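Local coordinates for Low molecular weight protein-tyrosine-phosphatase YfkJ (Bacillus subtilis, PDB 4ETM), which removes phosphate from phosphotyrosine in proteins as a low molecular weight protein-tyrosine phosphatase and takes part in resistance to ethanol stress, at residues L26-R31 with L87-S92; M105-I110 with L137-D142. All coordinates share one frame; numbering follows the deposited sequence.

Contact 1 (L26-R31 with L87-S92); sequences LGNICR and LARQVS. With K (potassium ion), chain E; PO4 (phosphate ion), chain C.
Asn-28 and the backbone of Ala-88 and Arg-89 make the polar join between these two loops. Arg-89 N donates a hydrogen bond to Asn-28 OD1 at 2.9 Å, nearly straight (162°) and in the plane of the amide. The side chain reaches that far because its CG stands anti to the backbone N (chi1 -173°). The same OD1 is a distant ligand of the potassium ion, 3.2 Å away, which Ser-56 O also binds, while ND2 bonds to Ser-32 OG; with both ends of the amide engaged, its rotation is fixed.

Packing is slight: the Ala-88 methyl lies against the Asn-28 carbonyl oxygen, CB to O 3.2 Å, and its one apolar side-chain neighbour across the contact is Ile-29 CG2 at 4.1 Å.

Of the two segments, it is 26-31 that binds the anion, wrapping a phosphate ion in the P-loop of the phosphatase signature. Backbone N-H groups of Gly-27, Ile-29, Cys-30 and Arg-31 turn inward to its oxygens; Leu-26 N adds a weak, bent bond. O2 is shared by Ile-29 N and Cys-30 N. Arg-31, an active-site residue, presents the edge of its guanidinium with the phosphorus in plane: NE reaches O4 at 2.8 Å and NH2 reaches O3 at 2.9 Å. A bend at chi3 (-68°) brings NE back to O4, which the backbone N-H of Arg-31 also holds. The ion, probably from the crystallisation liquor, occupies the place expected for the substrate's phosphate.

Residues 26-31 link strand 19-25, which ends in the nucleophile Cys-25, to helix 31-45. Residues 87-92 lie between helices 70-78 and 93-98, with Ala-88 and Arg-89 meeting the loop on the side away from the phosphate, and Arg-89 forms salt bridges with Asp-55 and Asp-95.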
loop_
_atom_site.group_PDB
_atom_site.type_symbol
_atom_site.label_atom_id
_atom_site.label_comp_id
_atom_site.label_asym_id
_atom_site.label_seq_id
_atom_site.Cartn_x
_atom_site.Cartn_y
_atom_site.Cartn_z
ATOM N N LEU A 26 0.407 8.914 6.506
ATOM C CA LEU A 26 -1.008 9.137 6.231
ATOM C C LEU A 26 -1.446 10.559 6.564
ATOM O O LEU A 26 -1.976 11.275 5.701
ATOM C CB LEU A 26 -1.842 8.113 7.010
ATOM C CG LEU A 26 -3.358 8.245 6.856
ATOM C CD1 LEU A 26 -3.739 8.029 5.418
ATOM C CD2 LEU A 26 -4.069 7.242 7.775
ATOM N N GLY A 27 -1.201 10.987 7.798
ATOM C CA GLY A 27 -1.680 12.293 8.227
ATOM C C GLY A 27 -0.679 13.423 8.125
ATOM O O GLY A 27 -1.037 14.604 8.132
ATOM N N ASN A 28 0.586 13.047 8.050
ATOM C CA ASN A 28 1.689 13.987 8.121
ATOM C C ASN A 28 1.652 14.827 9.412
ATOM O O ASN A 28 1.943 16.019 9.433
ATOM C CB ASN A 28 1.768 14.792 6.838
ATOM C CG ASN A 28 2.984 15.673 6.769
ATOM O OD1 ASN A 28 2.852 16.813 6.379
ATOM N ND2 ASN A 28 4.163 15.169 7.158
ATOM N N ILE A 29 1.301 14.159 10.503
ATOM C CA ILE A 29 1.420 14.754 11.835
ATOM C C ILE A 29 2.195 13.889 12.837
ATOM O O ILE A 29 2.757 14.406 13.796
ATOM C CB ILE A 29 0.049 15.149 12.450
ATOM C CG1 ILE A 29 -0.936 13.973 12.414
ATOM C CG2 ILE A 29 -0.504 16.371 11.750
ATOM C CD1 ILE A 29 -2.104 14.134 13.395
ATOM N N CYS A 30 2.222 12.583 12.629
ATOM C CA CYS A 30 2.946 11.717 13.567
ATOM C C CYS A 30 4.287 11.203 13.017
ATOM O O CYS A 30 5.362 11.655 13.447
ATOM C CB CYS A 30 2.071 10.549 14.025
ATOM S SG CYS A 30 0.535 11.011 14.867
ATOM N N ARG A 31 4.229 10.292 12.051
ATOM C CA ARG A 31 5.420 9.573 11.594
ATOM C C ARG A 31 6.367 10.355 10.690
ATOM O O ARG A 31 7.559 10.481 11.019
ATOM C CB ARG A 31 5.031 8.255 10.919
ATOM C CG ARG A 31 4.445 7.231 11.887
ATOM C CD ARG A 31 3.746 6.119 11.147
ATOM N NE ARG A 31 2.544 6.612 10.480
ATOM C CZ ARG A 31 1.842 5.907 9.607
ATOM N NH1 ARG A 31 2.218 4.676 9.276
ATOM N NH2 ARG A 31 0.772 6.459 9.050
ATOM N N LEU A 87 4.868 22.026 9.319
ATOM C CA LEU A 87 3.405 22.117 9.300
ATOM C C LEU A 87 2.830 21.204 8.242
ATOM O O LEU A 87 3.162 21.363 7.082
ATOM C CB LEU A 87 2.970 23.528 8.928
ATOM C CG LEU A 87 3.251 24.689 9.863
ATOM C CD1 LEU A 87 2.798 25.964 9.183
ATOM C CD2 LEU A 87 2.510 24.469 11.168
ATOM N N ALA A 88 1.897 20.335 8.604
ATOM C CA ALA A 88 1.389 19.314 7.692
ATOM C C ALA A 88 0.954 19.801 6.306
ATOM O O ALA A 88 0.374 20.884 6.161
ATOM C CB ALA A 88 0.244 18.546 8.345
ATOM N N ARG A 89 1.220 18.968 5.307
ATOM C CA ARG A 89 0.780 19.219 3.940
ATOM C C ARG A 89 0.464 17.898 3.267
ATOM O O ARG A 89 0.911 16.840 3.715
ATOM C CB ARG A 89 1.837 19.983 3.141
ATOM C CG ARG A 89 2.949 19.124 2.541
ATOM C CD ARG A 89 3.922 20.014 1.760
ATOM N NE ARG A 89 5.102 19.312 1.267
ATOM C CZ ARG A 89 5.147 18.654 0.112
ATOM N NH1 ARG A 89 4.071 18.590 -0.674
ATOM N NH2 ARG A 89 6.265 18.052 -0.253
ATOM N N GLN A 90 -0.322 17.955 2.202
ATOM C CA GLN A 90 -0.747 16.756 1.513
ATOM C C GLN A 90 0.118 16.580 0.275
ATOM O O GLN A 90 0.348 17.528 -0.463
ATOM C CB GLN A 90 -2.217 16.872 1.114
ATOM C CG GLN A 90 -2.795 15.640 0.431
ATOM C CD GLN A 90 -4.304 15.707 0.315
ATOM O OE1 GLN A 90 -4.877 16.781 0.120
ATOM N NE2 GLN A 90 -4.957 14.569 0.433
ATOM N N VAL A 91 0.592 15.363 0.055
ATOM C CA VAL A 91 1.435 15.071 -1.093
ATOM C C VAL A 91 0.673 15.256 -2.411
ATOM O O VAL A 91 -0.538 15.076 -2.478
ATOM C CB VAL A 91 1.981 13.643 -0.999
ATOM C CG1 VAL A 91 0.860 12.634 -1.221
ATOM C CG2 VAL A 91 3.132 13.438 -1.976
ATOM N N SER A 92 1.400 15.633 -3.453
ATOM C CA SER A 92 0.796 15.835 -4.759
ATOM C C SER A 92 1.636 15.143 -5.818
ATOM O O SER A 92 2.758 14.694 -5.543
ATOM C CB SER A 92 0.671 17.321 -5.066
ATOM O OG SER A 92 1.941 17.929 -5.129
HETATM K K K E . 5.252 18.866 6.099
HETATM P P PO4 C . 0.522 9.891 10.823
HETATM O O1 PO4 C . -0.539 9.556 11.854
HETATM O O2 PO4 C . 0.568 11.380 10.720
HETATM O O3 PO4 C . 0.154 9.255 9.519
HETATM O O4 PO4 C . 1.837 9.254 11.228
HETATM O O HOH W 1 5.309 18.053 9.272
#

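Contact 2 (M105-I110 with L137-D142); sequences MDAENI and LADVPD
Val-140 N donates to Met-105 O in a nearly straight bond of 2.8 Å (170°). Water 2 donates one hydrogen bond to the same carbonyl and another to Ala-138 O, so Met-105 O accepts twice. A second bond, Ala-107 N to Asp-139 OD1 at 2.9 Å, is more bent (131°) and arrives from above the carboxylate plane. That oxygen also pairs with Arg-127, which should offset the negative charge next to Asp-106.

Asp-106 is the N-cap of helix 107-117. Its CG sits between the backbone N and the carbonyl carbon (chi1 66°), which carries OD1 round to accept from Asn-109 N at 2.9 Å. Asn-109 OD1 in turn accepts from Asp-106 N, completing a capping box. The other carboxylate oxygen, OD2, lies 2.8 Å from water 3, which also sits near Val-140 O, and forms a salt bridge with Arg-31.

Beyond the polar groups, Asp-106 CB rests on Asp-139 CB at 3.7 Å. Met-105 and Val-140 run side by side, SD to CG2 4.1 Å, with Val-152 of helix 149-170 also touching the valine.

A capped helix start and the loop bearing a general acid meet here at the rim of the phosphatase active site: Asp-142, the proton donor, is itself the N-cap of helix 143-146.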
loop_
_atom_site.group_PDB
_atom_site.type_symbol
_atom_site.label_atom_id
_atom_site.label_comp_id
_atom_site.label_asym_id
_atom_site.label_seq_id
_atom_site.Cartn_x
_atom_site.Cartn_y
_atom_site.Cartn_z
ATOM N N MET A 105 6.011 5.388 5.138
ATOM C CA MET A 105 6.075 4.731 6.446
ATOM C C MET A 105 5.537 3.301 6.429
ATOM O O MET A 105 6.008 2.457 7.203
ATOM C CB MET A 105 5.356 5.567 7.507
ATOM C CG MET A 105 5.991 6.931 7.703
ATOM S SD MET A 105 7.672 6.748 8.349
ATOM C CE MET A 105 8.586 7.736 7.158
ATOM N N ASP A 106 4.555 3.040 5.566
ATOM C CA ASP A 106 3.976 1.703 5.451
ATOM C C ASP A 106 3.465 1.356 4.053
ATOM O O ASP A 106 3.520 2.180 3.116
ATOM C CB ASP A 106 2.884 1.480 6.510
ATOM C CG ASP A 106 1.673 2.373 6.320
ATOM O OD1 ASP A 106 1.276 2.651 5.178
ATOM O OD2 ASP A 106 1.076 2.784 7.330
ATOM N N ALA A 107 2.988 0.123 3.912
ATOM C CA ALA A 107 2.625 -0.409 2.611
ATOM C C ALA A 107 1.402 0.323 2.076
ATOM O O ALA A 107 1.320 0.615 0.880
ATOM C CB ALA A 107 2.372 -1.914 2.687
ATOM N N GLU A 108 0.457 0.644 2.952
ATOM C CA GLU A 108 -0.683 1.444 2.500
ATOM C C GLU A 108 -0.254 2.763 1.867
ATOM O O GLU A 108 -0.814 3.179 0.844
ATOM C CB GLU A 108 -1.714 1.661 3.618
ATOM C CG GLU A 108 -2.403 0.370 4.043
ATOM C CD GLU A 108 -3.381 0.573 5.196
ATOM O OE1 GLU A 108 -3.342 1.644 5.831
ATOM O OE2 GLU A 108 -4.183 -0.340 5.476
ATOM N N ASN A 109 0.717 3.425 2.482
ATOM C CA ASN A 109 1.221 4.694 1.956
ATOM C C ASN A 109 1.780 4.505 0.545
ATOM O O ASN A 109 1.550 5.331 -0.352
ATOM C CB ASN A 109 2.348 5.245 2.830
ATOM C CG ASN A 109 1.918 5.581 4.241
ATOM O OD1 ASN A 109 2.749 5.583 5.144
ATOM N ND2 ASN A 109 0.654 5.893 4.440
ATOM N N ILE A 110 2.529 3.420 0.357
ATOM C CA ILE A 110 3.106 3.104 -0.947
ATOM C C ILE A 110 1.987 2.947 -1.971
ATOM O O ILE A 110 2.045 3.511 -3.063
ATOM C CB ILE A 110 3.922 1.804 -0.909
ATOM C CG1 ILE A 110 5.110 1.928 0.054
ATOM C CG2 ILE A 110 4.320 1.370 -2.315
ATOM C CD1 ILE A 110 6.357 2.492 -0.563
ATOM N N LEU A 137 9.388 -6.350 11.625
ATOM C CA LEU A 137 8.685 -5.190 11.025
ATOM C C LEU A 137 9.098 -4.520 9.692
ATOM O O LEU A 137 10.255 -4.149 9.478
ATOM C CB LEU A 137 8.501 -4.095 12.092
ATOM C CG LEU A 137 7.430 -4.272 13.180
ATOM C CD1 LEU A 137 7.665 -5.506 14.037
ATOM C CD2 LEU A 137 7.341 -3.034 14.066
ATOM N N ALA A 138 8.112 -4.378 8.814
ATOM C CA ALA A 138 8.281 -3.726 7.524
ATOM C C ALA A 138 7.520 -2.408 7.502
ATOM O O ALA A 138 7.819 -1.513 6.711
ATOM C CB ALA A 138 7.772 -4.629 6.421
ATOM N N ASP A 139 6.522 -2.293 8.367
ATOM C CA ASP A 139 5.704 -1.089 8.418
ATOM C C ASP A 139 5.913 -0.331 9.717
ATOM O O ASP A 139 5.976 -0.934 10.785
ATOM C CB ASP A 139 4.227 -1.454 8.274
ATOM C CG ASP A 139 3.921 -2.119 6.951
ATOM O OD1 ASP A 139 4.327 -1.572 5.907
ATOM O OD2 ASP A 139 3.297 -3.203 6.955
ATOM N N VAL A 140 5.992 0.992 9.636
ATOM C CA VAL A 140 5.961 1.796 10.841
ATOM C C VAL A 140 4.515 1.950 11.286
ATOM O O VAL A 140 3.708 2.518 10.545
ATOM C CB VAL A 140 6.616 3.182 10.653
ATOM C CG1 VAL A 140 6.662 3.908 11.974
ATOM C CG2 VAL A 140 8.036 3.036 10.112
ATOM N N PRO A 141 4.174 1.434 12.481
ATOM C CA PRO A 141 2.779 1.565 12.925
ATOM C C PRO A 141 2.346 3.015 13.103
ATOM O O PRO A 141 3.160 3.878 13.445
ATOM C CB PRO A 141 2.752 0.823 14.271
ATOM C CG PRO A 141 3.999 0.035 14.312
ATOM C CD PRO A 141 5.007 0.770 13.495
ATOM N N ASP A 142 1.067 3.275 12.873
ATOM C CA ASP A 142 0.536 4.628 12.971
ATOM C C ASP A 142 0.106 4.895 14.403
ATOM O O ASP A 142 -0.880 4.340 14.852
ATOM C CB ASP A 142 -0.661 4.770 12.036
ATOM C CG ASP A 142 -1.153 6.196 11.916
ATOM O OD1 ASP A 142 -0.671 7.062 12.658
ATOM O OD2 ASP A 142 -2.058 6.434 11.082
HETATM O O HOH W 2 8.537 1.215 6.862
HETATM O O HOH W 3 1.253 1.318 9.709
#

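In the fold
Strand 19-25 runs into residues 26-31, and contact 1 closes a long loop when residues 87-92 return to them after strand 52-58 and helix 70-78. The chain then passes through helix 93-98 and strand 101-104 before contact 2 opens at 105-110; strand 125-127 lies inside this shorter loop, which residues 137-142 close. The two loops follow in series, neither nested nor crossed. Their centres lie about 14 Å apart, yet Arg-31 of contact 1 reaches into contact 2, where its NH1 also meets Val-140 O. Together they bring segments following the two central strands of the parallel sheet, along with the proton-donor loop, round one active site.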